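Local atomic coordinates of exopolysaccharide biosynthesis protein (Pantoea stewartii subsp. stewartii DC283, PDB entry 6TGF), a protein that modifies the glycan biofilm of the bacterium, probably by hydrolysing exopolysaccharide, and has a trimeric, bacteriophage tailspike-like parallel beta-helix fold. Residues A604-E609 with H674-R679; S558-V563 with R590-V595; L236-F241 with K256-W261; V271-G276 with F293-A298. All coordinates share one frame; numbering follows the deposited sequence.

Contact 1: residues A604-E609 with H674-R679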
loop_
_atom_site.group_PDB
_atom_site.type_symbol
_atom_site.label_atom_id
_atom_site.label_comp_id
_atom_site.label_asym_id
_atom_site.label_seq_id
_atom_site.Cartn_x
_atom_site.Cartn_y
_atom_site.Cartn_z
ATOM N N ALA B 604 -27.672 -32.864 29.539
ATOM C CA ALA B 604 -26.949 -31.816 30.297
ATOM C C ALA B 604 -26.809 -32.219 31.769
ATOM O O ALA B 604 -27.399 -33.237 32.174
ATOM C CB ALA B 604 -27.662 -30.495 30.150
ATOM N N SER B 605 -26.035 -31.432 32.520
ATOM C CA SER B 605 -25.752 -31.579 33.971
ATOM C C SER B 605 -24.896 -30.386 34.408
ATOM O O SER B 605 -23.989 -30.014 33.636
ATOM C CB SER B 605 -25.069 -32.892 34.267
ATOM O OG SER B 605 -24.560 -32.917 35.592
ATOM N N TRP B 606 -25.181 -29.794 35.572
ATOM C CA TRP B 606 -24.542 -28.521 36.005
ATOM C C TRP B 606 -24.179 -28.549 37.495
ATOM O O TRP B 606 -24.967 -29.086 38.296
ATOM C CB TRP B 606 -25.436 -27.326 35.649
ATOM C CG TRP B 606 -26.662 -27.171 36.498
ATOM C CD1 TRP B 606 -27.835 -27.858 36.387
ATOM C CD2 TRP B 606 -26.844 -26.239 37.578
ATOM N NE1 TRP B 606 -28.731 -27.424 37.327
ATOM C CE2 TRP B 606 -28.151 -26.431 38.073
ATOM C CE3 TRP B 606 -26.032 -25.267 38.178
ATOM C CZ2 TRP B 606 -28.659 -25.689 39.138
ATOM C CZ3 TRP B 606 -26.535 -24.535 39.231
ATOM C CH2 TRP B 606 -27.831 -24.745 39.703
ATOM N N SER B 607 -23.012 -27.984 37.820
ATOM C CA SER B 607 -22.479 -27.763 39.190
ATOM C C SER B 607 -22.368 -26.255 39.444
ATOM O O SER B 607 -22.627 -25.483 38.503
ATOM C CB SER B 607 -21.149 -28.450 39.357
ATOM O OG SER B 607 -20.278 -28.135 38.282
ATOM N N ALA B 608 -21.991 -25.856 40.664
ATOM C CA ALA B 608 -21.870 -24.439 41.084
ATOM C C ALA B 608 -20.681 -24.253 42.035
ATOM O O ALA B 608 -20.124 -25.261 42.513
ATOM C CB ALA B 608 -23.157 -23.988 41.726
ATOM N N GLU B 609 -20.309 -22.992 42.275
ATOM C CA GLU B 609 -19.288 -22.573 43.271
ATOM C C GLU B 609 -19.793 -21.333 44.015
ATOM O O GLU B 609 -20.587 -20.571 43.424
ATOM C CB GLU B 609 -17.950 -22.269 42.595
ATOM C CG GLU B 609 -17.146 -23.503 42.232
ATOM C CD GLU B 609 -15.771 -23.207 41.657
ATOM O OE1 GLU B 609 -15.295 -22.067 41.816
ATOM O OE2 GLU B 609 -15.180 -24.118 41.045
ATOM N N HIS B 674 -36.419 -30.228 29.139
ATOM C CA HIS B 674 -35.776 -31.234 30.028
ATOM C C HIS B 674 -34.915 -30.512 31.071
ATOM O O HIS B 674 -34.039 -29.725 30.665
ATOM C CB HIS B 674 -34.949 -32.238 29.211
ATOM C CG HIS B 674 -35.631 -32.741 27.981
ATOM N ND1 HIS B 674 -36.919 -33.240 27.999
ATOM C CD2 HIS B 674 -35.205 -32.836 26.703
ATOM C CE1 HIS B 674 -37.261 -33.615 26.782
ATOM N NE2 HIS B 674 -36.225 -33.377 25.968
ATOM N N ALA B 675 -35.153 -30.773 32.359
ATOM C CA ALA B 675 -34.391 -30.201 33.495
ATOM C C ALA B 675 -33.015 -30.874 33.577
ATOM O O ALA B 675 -32.962 -32.119 33.549
ATOM C CB ALA B 675 -35.162 -30.368 34.781
ATOM N N ALA B 676 -31.949 -30.074 33.671
ATOM C CA ALA B 676 -30.549 -30.537 33.811
ATOM C C ALA B 676 -30.301 -30.955 35.259
ATOM O O ALA B 676 -30.495 -30.153 36.172
ATOM C CB ALA B 676 -29.599 -29.449 33.378
ATOM N N PRO B 677 -29.881 -32.216 35.520
ATOM C CA PRO B 677 -29.597 -32.671 36.882
ATOM C C PRO B 677 -28.469 -31.872 37.553
ATOM O O PRO B 677 -27.455 -31.646 36.918
ATOM C CB PRO B 677 -29.157 -34.137 36.719
ATOM C CG PRO B 677 -29.671 -34.547 35.354
ATOM C CD PRO B 677 -29.669 -33.279 34.526
ATOM N N GLN B 678 -28.676 -31.478 38.813
ATOM C CA GLN B 678 -27.682 -30.751 39.649
ATOM C C GLN B 678 -26.680 -31.765 40.208
ATOM O O GLN B 678 -27.065 -32.536 41.105
ATOM C CB GLN B 678 -28.377 -29.996 40.782
ATOM C CG GLN B 678 -29.419 -28.999 40.300
ATOM C CD GLN B 678 -30.200 -28.376 41.429
ATOM O OE1 GLN B 678 -31.420 -28.237 41.358
ATOM N NE2 GLN B 678 -29.501 -27.993 42.485
ATOM N N ARG B 679 -25.451 -31.774 39.680
ATOM C CA ARG B 679 -24.380 -32.728 40.073
ATOM C C ARG B 679 -23.010 -32.051 39.970
ATOM O O ARG B 679 -22.854 -31.166 39.108
ATOM C CB ARG B 679 -24.368 -33.956 39.156
ATOM C CG ARG B 679 -25.686 -34.710 39.065
ATOM C CD ARG B 679 -25.671 -35.672 37.894
ATOM N NE ARG B 679 -26.920 -36.406 37.755
ATOM C CZ ARG B 679 -27.197 -37.244 36.760
ATOM N NH1 ARG B 679 -26.309 -37.464 35.803
ATOM N NH2 ARG B 679 -28.363 -37.866 36.725
HETATM O O HOH W 1 -22.531 -31.485 36.416
#
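The indole of Trp606 and the side chain of Gln678 run side by side in the same direction, the amide turned 33° from the ring. The aliphatic part of Gln678 makes the contact: its CB lies over one face of the indole, toward the rim, and CG comes to 3.4 Å from Trp606 NE1. Ala676 meets the same ring along its pyrrole side, with its carbonyl O at the edge in the ring plane and its CB 3.8 Å from Trp606 CD1. With CG between its backbone N and carbonyl carbon (chi1 73°), Trp606 can lay its ring along the 676-678 backbone. Two backbone bonds hold the segments together beside the ring, Trp606 N to Pro677 O at 3.2 Å and Arg679 N to Trp606 O at 3.1 Å. A water 2.6 Å from Ser605 OG donates to Arg679 O, linking the segments. The guanidinium of Arg679 reaches beyond the contact, to Glu693 and to Thr573 of the third subunit, while Asn684 of the second subunit bonds Gln678 O. A single beta bridge, Trp606 with Gln678, thus lays an irregular segment along strand 602-610, outermost in its antiparallel sheet within the chain but continued by the second subunit.

Contact 2: residues S558-V563 with R590-V595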
loop_
_atom_site.group_PDB
_atom_site.type_symbol
_atom_site.label_atom_id
_atom_site.label_comp_id
_atom_site.label_asym_id
_atom_site.label_seq_id
_atom_site.Cartn_x
_atom_site.Cartn_y
_atom_site.Cartn_z
ATOM N N SER B 558 -18.639 -32.363 23.300
ATOM C CA SER B 558 -18.848 -31.838 24.676
ATOM C C SER B 558 -18.772 -30.306 24.678
ATOM O O SER B 558 -17.855 -29.758 24.038
ATOM C CB SER B 558 -17.854 -32.433 25.644
ATOM O OG SER B 558 -18.248 -33.738 26.041
ATOM N N TRP B 559 -19.717 -29.659 25.368
ATOM C CA TRP B 559 -19.731 -28.206 25.686
ATOM C C TRP B 559 -19.692 -28.030 27.208
ATOM O O TRP B 559 -20.358 -28.818 27.908
ATOM C CB TRP B 559 -20.973 -27.519 25.103
ATOM C CG TRP B 559 -21.093 -27.576 23.613
ATOM C CD1 TRP B 559 -21.667 -28.566 22.870
ATOM C CD2 TRP B 559 -20.659 -26.576 22.674
ATOM N NE1 TRP B 559 -21.606 -28.259 21.538
ATOM C CE2 TRP B 559 -20.992 -27.046 21.386
ATOM C CE3 TRP B 559 -20.015 -25.339 22.793
ATOM C CZ2 TRP B 559 -20.703 -26.321 20.231
ATOM C CZ3 TRP B 559 -19.726 -24.624 21.652
ATOM C CH2 TRP B 559 -20.068 -25.110 20.389
ATOM N N GLU B 560 -18.946 -27.032 27.692
ATOM C CA GLU B 560 -19.004 -26.551 29.098
ATOM C C GLU B 560 -19.235 -25.036 29.085
ATOM O O GLU B 560 -18.296 -24.303 28.725
ATOM C CB GLU B 560 -17.730 -26.908 29.866
ATOM C CG GLU B 560 -17.769 -26.497 31.327
ATOM C CD GLU B 560 -16.509 -26.815 32.111
ATOM O OE1 GLU B 560 -16.520 -27.800 32.871
ATOM O OE2 GLU B 560 -15.519 -26.072 31.964
ATOM N N ILE B 561 -20.445 -24.601 29.448
ATOM C CA ILE B 561 -20.822 -23.164 29.602
ATOM C C ILE B 561 -20.558 -22.755 31.054
ATOM O O ILE B 561 -21.318 -23.200 31.941
ATOM C CB ILE B 561 -22.290 -22.923 29.200
ATOM C CG1 ILE B 561 -22.534 -23.235 27.721
ATOM C CG2 ILE B 561 -22.720 -21.505 29.551
ATOM C CD1 ILE B 561 -23.988 -23.451 27.375
ATOM N N GLU B 562 -19.516 -21.950 31.276
ATOM C CA GLU B 562 -19.191 -21.340 32.591
ATOM C C GLU B 562 -19.967 -20.026 32.724
ATOM O O GLU B 562 -19.679 -19.093 31.951
ATOM C CB GLU B 562 -17.686 -21.099 32.715
ATOM C CG GLU B 562 -17.283 -20.398 33.999
ATOM C CD GLU B 562 -15.811 -20.038 34.087
ATOM O OE1 GLU B 562 -15.422 -19.398 35.079
ATOM O OE2 GLU B 562 -15.059 -20.392 33.159
ATOM N N VAL B 563 -20.923 -19.971 33.657
ATOM C CA VAL B 563 -21.603 -18.713 34.087
ATOM C C VAL B 563 -20.765 -18.110 35.219
ATOM O O VAL B 563 -21.014 -18.454 36.391
ATOM C CB VAL B 563 -23.063 -18.956 34.517
ATOM C CG1 VAL B 563 -23.757 -17.666 34.932
ATOM C CG2 VAL B 563 -23.860 -19.658 33.428
ATOM N N ARG B 590 -19.772 -19.128 40.704
ATOM C CA ARG B 590 -20.023 -19.459 39.276
ATOM C C ARG B 590 -20.963 -20.667 39.190
ATOM O O ARG B 590 -21.086 -21.394 40.195
ATOM C CB ARG B 590 -18.712 -19.781 38.550
ATOM C CG ARG B 590 -17.854 -20.823 39.254
ATOM C CD ARG B 590 -16.861 -21.504 38.333
ATOM N NE ARG B 590 -15.942 -20.568 37.699
ATOM C CZ ARG B 590 -14.874 -20.021 38.277
ATOM N NH1 ARG B 590 -14.566 -20.296 39.534
ATOM N NH2 ARG B 590 -14.117 -19.188 37.586
ATOM N N ALA B 591 -21.588 -20.862 38.026
ATOM C CA ALA B 591 -22.324 -22.089 37.640
ATOM C C ALA B 591 -21.644 -22.701 36.411
ATOM O O ALA B 591 -21.376 -21.953 35.455
ATOM C CB ALA B 591 -23.774 -21.769 37.376
ATOM N N VAL B 592 -21.365 -24.006 36.451
ATOM C CA VAL B 592 -20.674 -24.759 35.363
ATOM C C VAL B 592 -21.681 -25.732 34.735
ATOM O O VAL B 592 -22.048 -26.713 35.407
ATOM C CB VAL B 592 -19.426 -25.485 35.900
ATOM C CG1 VAL B 592 -18.697 -26.255 34.809
ATOM C CG2 VAL B 592 -18.475 -24.521 36.594
ATOM N N ILE B 593 -22.105 -25.457 33.496
ATOM C CA ILE B 593 -23.128 -26.245 32.745
ATOM C C ILE B 593 -22.416 -27.132 31.720
ATOM O O ILE B 593 -21.737 -26.579 30.835
ATOM C CB ILE B 593 -24.151 -25.308 32.070
ATOM C CG1 ILE B 593 -24.865 -24.420 33.092
ATOM C CG2 ILE B 593 -25.142 -26.098 31.224
ATOM C CD1 ILE B 593 -25.523 -23.201 32.493
ATOM N N HIS B 594 -22.585 -28.454 31.835
ATOM C CA HIS B 594 -22.054 -29.468 30.885
ATOM C C HIS B 594 -23.167 -29.883 29.919
ATOM O O HIS B 594 -24.294 -30.127 30.389
ATOM C CB HIS B 594 -21.472 -30.667 31.643
ATOM C CG HIS B 594 -20.464 -30.286 32.673
ATOM N ND1 HIS B 594 -20.781 -30.184 34.014
ATOM C CD2 HIS B 594 -19.156 -29.973 32.568
ATOM C CE1 HIS B 594 -19.707 -29.830 34.689
ATOM N NE2 HIS B 594 -18.696 -29.695 33.825
ATOM N N VAL B 595 -22.854 -29.934 28.621
ATOM C CA VAL B 595 -23.758 -30.419 27.535
ATOM C C VAL B 595 -22.923 -31.282 26.586
ATOM O O VAL B 595 -21.894 -30.781 26.098
ATOM C CB VAL B 595 -24.431 -29.248 26.789
ATOM C CG1 VAL B 595 -25.327 -29.732 25.657
ATOM C CG2 VAL B 595 -25.211 -28.346 27.731
#
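Glu562 OE1 is gripped by two nitrogens of one arginine: Arg590 NE at 2.9 Å and Arg590 NH2 at 2.8 Å form a side-on salt bridge converging on this single oxygen. The oxygen lies in the guanidinium plane, but the carboxylate is turned 52° from it; NH2 arrives nearly along the C-O axis, whereas NE comes from above the carboxylate plane. A bend at chi3 (59°) turns the arginine head to the end of the extended glutamate. The second carboxylate oxygen of Glu562 pairs with Lys645 of the second subunit, and Arg590 also forms salt bridges with Glu609 of its own chain and with Glu560 of the second subunit, so the charges form a network across the interface. Glu560 lies alongside His594, its OE1 taking a weak bond from His594 NE2, and rests on Val592, whose CG1 is 3.3 Å from the same OE1. The other carboxylate oxygen of Glu560 is held by Arg590 of the third subunit. The opposite face of the sheet is apolar: Ile561 packs beside Ile593, Val563 beside Ala591, and Val563 CG2 reaches Ile593 CD1 at 4.0 Å. Between these faces the backbones pair through six hydrogen bonds, including Trp559 N to Val595 O at 2.6 Å and Ile593 N to Ile561 O at 2.9 Å. The strands run at 164° to each other, a regular two-strand antiparallel ladder within a five-stranded sheet, with an apolar face whose Ile593 and Val595 pack on strand 626-633 and a charged face whose glutamates and Arg590 pair with neighbouring subunits.

Contact 3: residues L236-F241 with K256-W261. With EDO (1,2-ethanediol), chain C.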
loop_
_atom_site.group_PDB
_atom_site.type_symbol
_atom_site.label_atom_id
_atom_site.label_comp_id
_atom_site.label_asym_id
_atom_site.label_seq_id
_atom_site.Cartn_x
_atom_site.Cartn_y
_atom_site.Cartn_z
ATOM N N LEU B 236 14.712 9.711 -24.026
ATOM C CA LEU B 236 15.342 8.760 -24.983
ATOM C C LEU B 236 14.637 7.402 -24.874
ATOM O O LEU B 236 14.174 7.060 -23.766
ATOM C CB LEU B 236 16.839 8.622 -24.680
ATOM C CG LEU B 236 17.729 9.783 -25.122
ATOM C CD1 LEU B 236 19.136 9.620 -24.566
ATOM C CD2 LEU B 236 17.778 9.901 -26.638
ATOM N N SER B 237 14.553 6.670 -25.988
ATOM C CA SER B 237 13.998 5.293 -26.074
ATOM C C SER B 237 14.902 4.435 -26.965
ATOM O O SER B 237 15.842 4.992 -27.560
ATOM C CB SER B 237 12.575 5.303 -26.578
ATOM O OG SER B 237 12.522 5.653 -27.954
ATOM N N LEU B 238 14.612 3.134 -27.061
ATOM C CA LEU B 238 15.403 2.161 -27.862
ATOM C C LEU B 238 15.285 2.478 -29.358
ATOM O O LEU B 238 16.170 2.028 -30.112
ATOM C CB LEU B 238 14.933 0.735 -27.555
ATOM C CG LEU B 238 15.391 0.164 -26.213
ATOM C CD1 LEU B 238 14.663 -1.133 -25.904
ATOM C CD2 LEU B 238 16.896 -0.055 -26.195
ATOM N N PHE B 239 14.246 3.216 -29.775
ATOM C CA PHE B 239 14.086 3.737 -31.160
ATOM C C PHE B 239 15.321 4.566 -31.536
ATOM O O PHE B 239 15.780 4.460 -32.689
ATOM C CB PHE B 239 12.817 4.584 -31.313
ATOM C CG PHE B 239 11.509 3.834 -31.419
ATOM C CD1 PHE B 239 11.464 2.479 -31.715
ATOM C CD2 PHE B 239 10.306 4.506 -31.259
ATOM C CE1 PHE B 239 10.251 1.812 -31.820
ATOM C CE2 PHE B 239 9.095 3.839 -31.366
ATOM C CZ PHE B 239 9.069 2.493 -31.647
ATOM N N ASP B 240 15.847 5.346 -30.585
ATOM C CA ASP B 240 17.035 6.223 -30.771
ATOM C C ASP B 240 18.300 5.373 -30.934
ATOM O O ASP B 240 19.279 5.900 -31.497
ATOM C CB ASP B 240 17.191 7.207 -29.609
ATOM C CG ASP B 240 16.031 8.179 -29.483
ATOM O OD1 ASP B 240 15.699 8.829 -30.494
ATOM O OD2 ASP B 240 15.461 8.266 -28.379
ATOM N N PHE B 241 18.283 4.122 -30.456
ATOM C CA PHE B 241 19.417 3.162 -30.531
ATOM C C PHE B 241 19.168 2.118 -31.631
ATOM O O PHE B 241 19.956 1.158 -31.726
ATOM C CB PHE B 241 19.668 2.542 -29.153
ATOM C CG PHE B 241 20.335 3.483 -28.181
ATOM C CD1 PHE B 241 19.594 4.419 -27.476
ATOM C CD2 PHE B 241 21.710 3.450 -27.990
ATOM C CE1 PHE B 241 20.211 5.294 -26.593
ATOM C CE2 PHE B 241 22.326 4.326 -27.109
ATOM C CZ PHE B 241 21.576 5.245 -26.410
ATOM N N LYS B 256 21.527 -3.544 -25.866
ATOM C CA LYS B 256 22.957 -3.615 -25.458
ATOM C C LYS B 256 23.612 -2.236 -25.615
ATOM O O LYS B 256 24.380 -1.846 -24.716
ATOM C CB LYS B 256 23.700 -4.673 -26.278
ATOM C CG LYS B 256 23.315 -6.114 -25.970
ATOM C CD LYS B 256 24.310 -7.125 -26.492
ATOM C CE LYS B 256 23.779 -8.544 -26.506
ATOM N NZ LYS B 256 23.511 -9.020 -27.884
ATOM N N ALA B 257 23.319 -1.532 -26.714
ATOM C CA ALA B 257 23.869 -0.196 -27.044
ATOM C C ALA B 257 23.396 0.834 -26.011
ATOM O O ALA B 257 24.255 1.551 -25.451
ATOM C CB ALA B 257 23.466 0.205 -28.441
ATOM N N MET B 258 22.080 0.903 -25.773
ATOM C CA MET B 258 21.449 1.869 -24.833
ATOM C C MET B 258 21.930 1.576 -23.409
ATOM O O MET B 258 22.140 2.545 -22.651
ATOM C CB MET B 258 19.919 1.796 -24.877
ATOM C CG MET B 258 19.252 2.909 -24.089
ATOM S SD MET B 258 17.462 2.983 -24.325
ATOM C CE MET B 258 17.104 4.582 -23.602
ATOM N N TYR B 259 22.097 0.296 -23.061
ATOM C CA TYR B 259 22.596 -0.139 -21.732
ATOM C C TYR B 259 24.018 0.389 -21.525
ATOM O O TYR B 259 24.256 1.101 -20.533
ATOM C CB TYR B 259 22.593 -1.661 -21.575
ATOM C CG TYR B 259 23.031 -2.102 -20.201
ATOM C CD1 TYR B 259 22.320 -1.698 -19.085
ATOM C CD2 TYR B 259 24.165 -2.873 -20.003
ATOM C CE1 TYR B 259 22.707 -2.065 -17.808
ATOM C CE2 TYR B 259 24.564 -3.256 -18.730
ATOM C CZ TYR B 259 23.830 -2.850 -17.629
ATOM O OH TYR B 259 24.186 -3.208 -16.362
ATOM N N GLN B 260 24.927 0.044 -22.440
ATOM C CA GLN B 260 26.370 0.388 -22.346
ATOM C C GLN B 260 26.526 1.914 -22.335
ATOM O O GLN B 260 27.404 2.402 -21.601
ATOM C CB GLN B 260 27.168 -0.245 -23.488
ATOM C CG GLN B 260 28.633 -0.465 -23.139
ATOM C CD GLN B 260 29.540 -0.373 -24.342
ATOM O OE1 GLN B 260 29.516 0.605 -25.088
ATOM N NE2 GLN B 260 30.363 -1.392 -24.534
ATOM N N TRP B 261 25.699 2.631 -23.107
ATOM C CA TRP B 261 25.642 4.119 -23.116
ATOM C C TRP B 261 25.321 4.630 -21.706
ATOM O O TRP B 261 26.089 5.467 -21.196
ATOM C CB TRP B 261 24.621 4.643 -24.136
ATOM C CG TRP B 261 24.314 6.099 -23.963
ATOM C CD1 TRP B 261 25.059 7.154 -24.403
ATOM C CD2 TRP B 261 23.188 6.668 -23.268
ATOM N NE1 TRP B 261 24.472 8.336 -24.041
ATOM C CE2 TRP B 261 23.324 8.072 -23.345
ATOM C CE3 TRP B 261 22.084 6.135 -22.596
ATOM C CZ2 TRP B 261 22.393 8.940 -22.777
ATOM C CZ3 TRP B 261 21.164 6.994 -22.034
ATOM C CH2 TRP B 261 21.319 8.378 -22.125
HETATM C C1 EDO C . 20.118 -1.560 -33.852
HETATM O O1 EDO C . 21.393 -1.482 -33.245
HETATM C C2 EDO C . 20.140 -1.220 -35.300
HETATM O O2 EDO C . 20.094 -2.336 -36.173
#
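One face of the Phe241 ring is covered by Met258, whose CA stands 3.5 Å from the ring centroid and 15° off its normal, a CH-pi contact; Ser237 O lies at the ring edge, in plane. Phe241 CZ in turn comes close to the Trp261 indole, 3.8 Å from Trp261 CG, while Met258 O sits at the indole edge. The two aromatic planes are inclined at 55° with the phenyl and five-membered ring centroids 5.5 Å apart, an oblique pairing. Ala257 CB touches Phe241 CD2 at 3.7 Å. With CG anti to the backbone N (chi1 -171°) and an extended chain beyond, Met258 carries its sulfur past the ring, obliquely at 4.8 Å from the Phe241 centroid, to meet Leu238 CD2 at 3.6 Å. Its CE ends against the backbone carbonyl and CB of Leu236. Leu236 CD1 reaches Trp261 CH2 at 3.5 Å, the two side chains crossing at about a right angle. The loop keeps its own shape through internal bonds, among them Ser237 N to Asp240 OD2, and Arg228 pairs with Asp240. Between loop and helix the interaction is therefore apolar, relying on close fit among aromatic, sulfur and aliphatic groups to seat helix 252-265 against the chain that precedes it.

Contact 4: residues V271-G276 with F293-A298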
loop_
_atom_site.group_PDB
_atom_site.type_symbol
_atom_site.label_atom_id
_atom_site.label_comp_id
_atom_site.label_asym_id
_atom_site.label_seq_id
_atom_site.Cartn_x
_atom_site.Cartn_y
_atom_site.Cartn_z
ATOM N N VAL B 271 17.655 1.281 -19.748
ATOM C CA VAL B 271 16.978 0.721 -20.959
ATOM C C VAL B 271 15.492 1.100 -20.923
ATOM O O VAL B 271 14.773 0.597 -20.039
ATOM C CB VAL B 271 17.165 -0.806 -21.058
ATOM C CG1 VAL B 271 16.613 -1.358 -22.364
ATOM C CG2 VAL B 271 18.624 -1.210 -20.889
ATOM N N GLN B 272 15.058 1.946 -21.864
ATOM C CA GLN B 272 13.655 2.424 -21.993
ATOM C C GLN B 272 13.093 1.971 -23.345
ATOM O O GLN B 272 13.571 2.473 -24.381
ATOM C CB GLN B 272 13.597 3.947 -21.860
ATOM C CG GLN B 272 12.186 4.517 -21.924
ATOM C CD GLN B 272 11.336 4.064 -20.762
ATOM O OE1 GLN B 272 11.742 4.148 -19.605
ATOM N NE2 GLN B 272 10.141 3.583 -21.063
ATOM N N PHE B 273 12.120 1.053 -23.324
ATOM C CA PHE B 273 11.314 0.641 -24.503
ATOM C C PHE B 273 10.241 1.691 -24.776
ATOM O O PHE B 273 9.640 2.218 -23.844
ATOM C CB PHE B 273 10.606 -0.694 -24.266
ATOM C CG PHE B 273 11.475 -1.924 -24.334
ATOM C CD1 PHE B 273 12.114 -2.404 -23.202
ATOM C CD2 PHE B 273 11.614 -2.628 -25.521
ATOM C CE1 PHE B 273 12.894 -3.548 -23.261
ATOM C CE2 PHE B 273 12.398 -3.770 -25.579
ATOM C CZ PHE B 273 13.036 -4.228 -24.448
ATOM N N PRO B 274 9.959 2.022 -26.055
ATOM C CA PRO B 274 8.719 2.709 -26.405
ATOM C C PRO B 274 7.590 1.670 -26.457
ATOM O O PRO B 274 7.877 0.494 -26.307
ATOM C CB PRO B 274 9.024 3.347 -27.767
ATOM C CG PRO B 274 10.118 2.482 -28.372
ATOM C CD PRO B 274 10.807 1.764 -27.226
ATOM N N ALA B 275 6.345 2.116 -26.644
ATOM C CA ALA B 275 5.158 1.236 -26.768
ATOM C C ALA B 275 5.311 0.369 -28.025
ATOM O O ALA B 275 5.867 0.873 -29.023
ATOM C CB ALA B 275 3.894 2.062 -26.807
ATOM N N GLY B 276 4.864 -0.890 -27.962
ATOM C CA GLY B 276 4.853 -1.831 -29.101
ATOM C C GLY B 276 5.402 -3.200 -28.734
ATOM O O GLY B 276 5.780 -3.398 -27.562
ATOM N N PHE B 293 20.765 -1.723 -12.783
ATOM C CA PHE B 293 20.104 -2.189 -14.031
ATOM C C PHE B 293 18.614 -1.844 -13.954
ATOM O O PHE B 293 17.880 -2.504 -13.197
ATOM C CB PHE B 293 20.292 -3.691 -14.260
ATOM C CG PHE B 293 19.741 -4.170 -15.581
ATOM C CD1 PHE B 293 18.406 -4.520 -15.716
ATOM C CD2 PHE B 293 20.555 -4.247 -16.699
ATOM C CE1 PHE B 293 17.904 -4.947 -16.937
ATOM C CE2 PHE B 293 20.053 -4.674 -17.918
ATOM C CZ PHE B 293 18.729 -5.025 -18.035
ATOM N N ARG B 294 18.190 -0.826 -14.706
ATOM C CA ARG B 294 16.761 -0.464 -14.887
ATOM C C ARG B 294 16.332 -0.883 -16.298
ATOM O O ARG B 294 17.139 -0.741 -17.233
ATOM C CB ARG B 294 16.542 1.033 -14.651
ATOM C CG ARG B 294 15.129 1.511 -14.956
ATOM C CD ARG B 294 15.013 3.019 -14.892
ATOM N NE ARG B 294 13.691 3.496 -15.285
ATOM C CZ ARG B 294 13.251 3.608 -16.537
ATOM N NH1 ARG B 294 14.018 3.268 -17.560
ATOM N NH2 ARG B 294 12.028 4.059 -16.765
ATOM N N ILE B 295 15.110 -1.401 -16.426
ATOM C CA ILE B 295 14.474 -1.733 -17.733
ATOM C C ILE B 295 12.963 -1.523 -17.583
ATOM O O ILE B 295 12.389 -2.038 -16.605
ATOM C CB ILE B 295 14.867 -3.156 -18.189
ATOM C CG1 ILE B 295 14.485 -3.412 -19.649
ATOM C CG2 ILE B 295 14.302 -4.224 -17.266
ATOM C CD1 ILE B 295 15.341 -4.461 -20.318
ATOM N N SER B 296 12.359 -0.744 -18.484
ATOM C CA SER B 296 10.946 -0.294 -18.384
ATOM C C SER B 296 10.313 -0.198 -19.776
ATOM O O SER B 296 11.013 0.221 -20.720
ATOM C CB SER B 296 10.856 1.019 -17.653
ATOM O OG SER B 296 9.507 1.330 -17.333
ATOM N N GLY B 297 9.036 -0.578 -19.881
ATOM C CA GLY B 297 8.189 -0.340 -21.066
ATOM C C GLY B 297 7.536 1.029 -21.006
ATOM O O GLY B 297 7.735 1.733 -19.995
ATOM N N ALA B 298 6.778 1.389 -22.048
ATOM C CA ALA B 298 6.131 2.711 -22.234
ATOM C C ALA B 298 5.582 3.227 -20.899
ATOM O O ALA B 298 4.643 2.602 -20.365
ATOM C CB ALA B 298 5.039 2.606 -23.269
#
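Segments 271-276 and 293-298 run parallel, their touching parts 14° apart in direction, and are joined by Val271 N to Arg294 O at 3.3 Å, Ser296 N to Val271 O at 3.2 Å and Phe273 N to Ser296 O at 2.9 Å. Beside this ladder, the guanidinium of Arg294 grips Gln272 end-on: NH2, at 2.9 Å, and NH1, at 3.2 Å, both donate to Gln272 OE1. That oxygen lies in the guanidinium plane, but the amide is turned 44° from it; NH2 lies nearly in line with the amide C=O, while NH1 is tilted from the carbonyl plane. A bend at chi2 (65°) turns the amide so that NE2 donates to Phe273 O, of the next residue, and, weakly, to Gly297 O. Both ends of the amide are thus engaged, which should fix its rotation. Arg294 has further partners in Ile269 O and Asn301 of the third subunit. On the other face Val271 and Ile295 lie side by side, CG1 of the former 3.9 Å from CD1 of the latter. Phe273 crosses Ile295 and presents its ring edge to it, Phe273 CE1 lying 3.9 Å from Ile295 CD1; Ser296 O also lies near the ring plane. Farther along, past the regular pairing, the methyls of Ala275 and Ala298 meet. Parallel strands in register, with like side chains stacked inside and polar ones on the outer face, here toward a neighbouring subunit, are the hallmark of successive coils of a parallel beta-helix, apparently its first, with helix 252-265 packed on Val271 and Phe273 as a probable cap.

In the fold
Contacts 3 and 4 adjoin at the N-terminal end of the beta-helix, their centres about 10 Å apart. Helix 252-265 leads into strand 271-272, and Leu238 packs on Phe273. Contacts 1 and 2 lie far away in the antiparallel domain, contact 2 about 67 Å from contact 4 between centres; strands 589-597 and 602-610 are neighbours there, with a probable hydrogen bond between Ser605 O and His594 N (2.8 Å). All four are largely buried, yet their chemistry differs. Contact 3 is wholly apolar and touches no other subunit. Contact 4 adds a parallel ladder and an amide-arginine grip, whereas contact 2 has a salt bridge between its own strands, continued by others to neighbouring subunits, and contact 1 an irregular pairing.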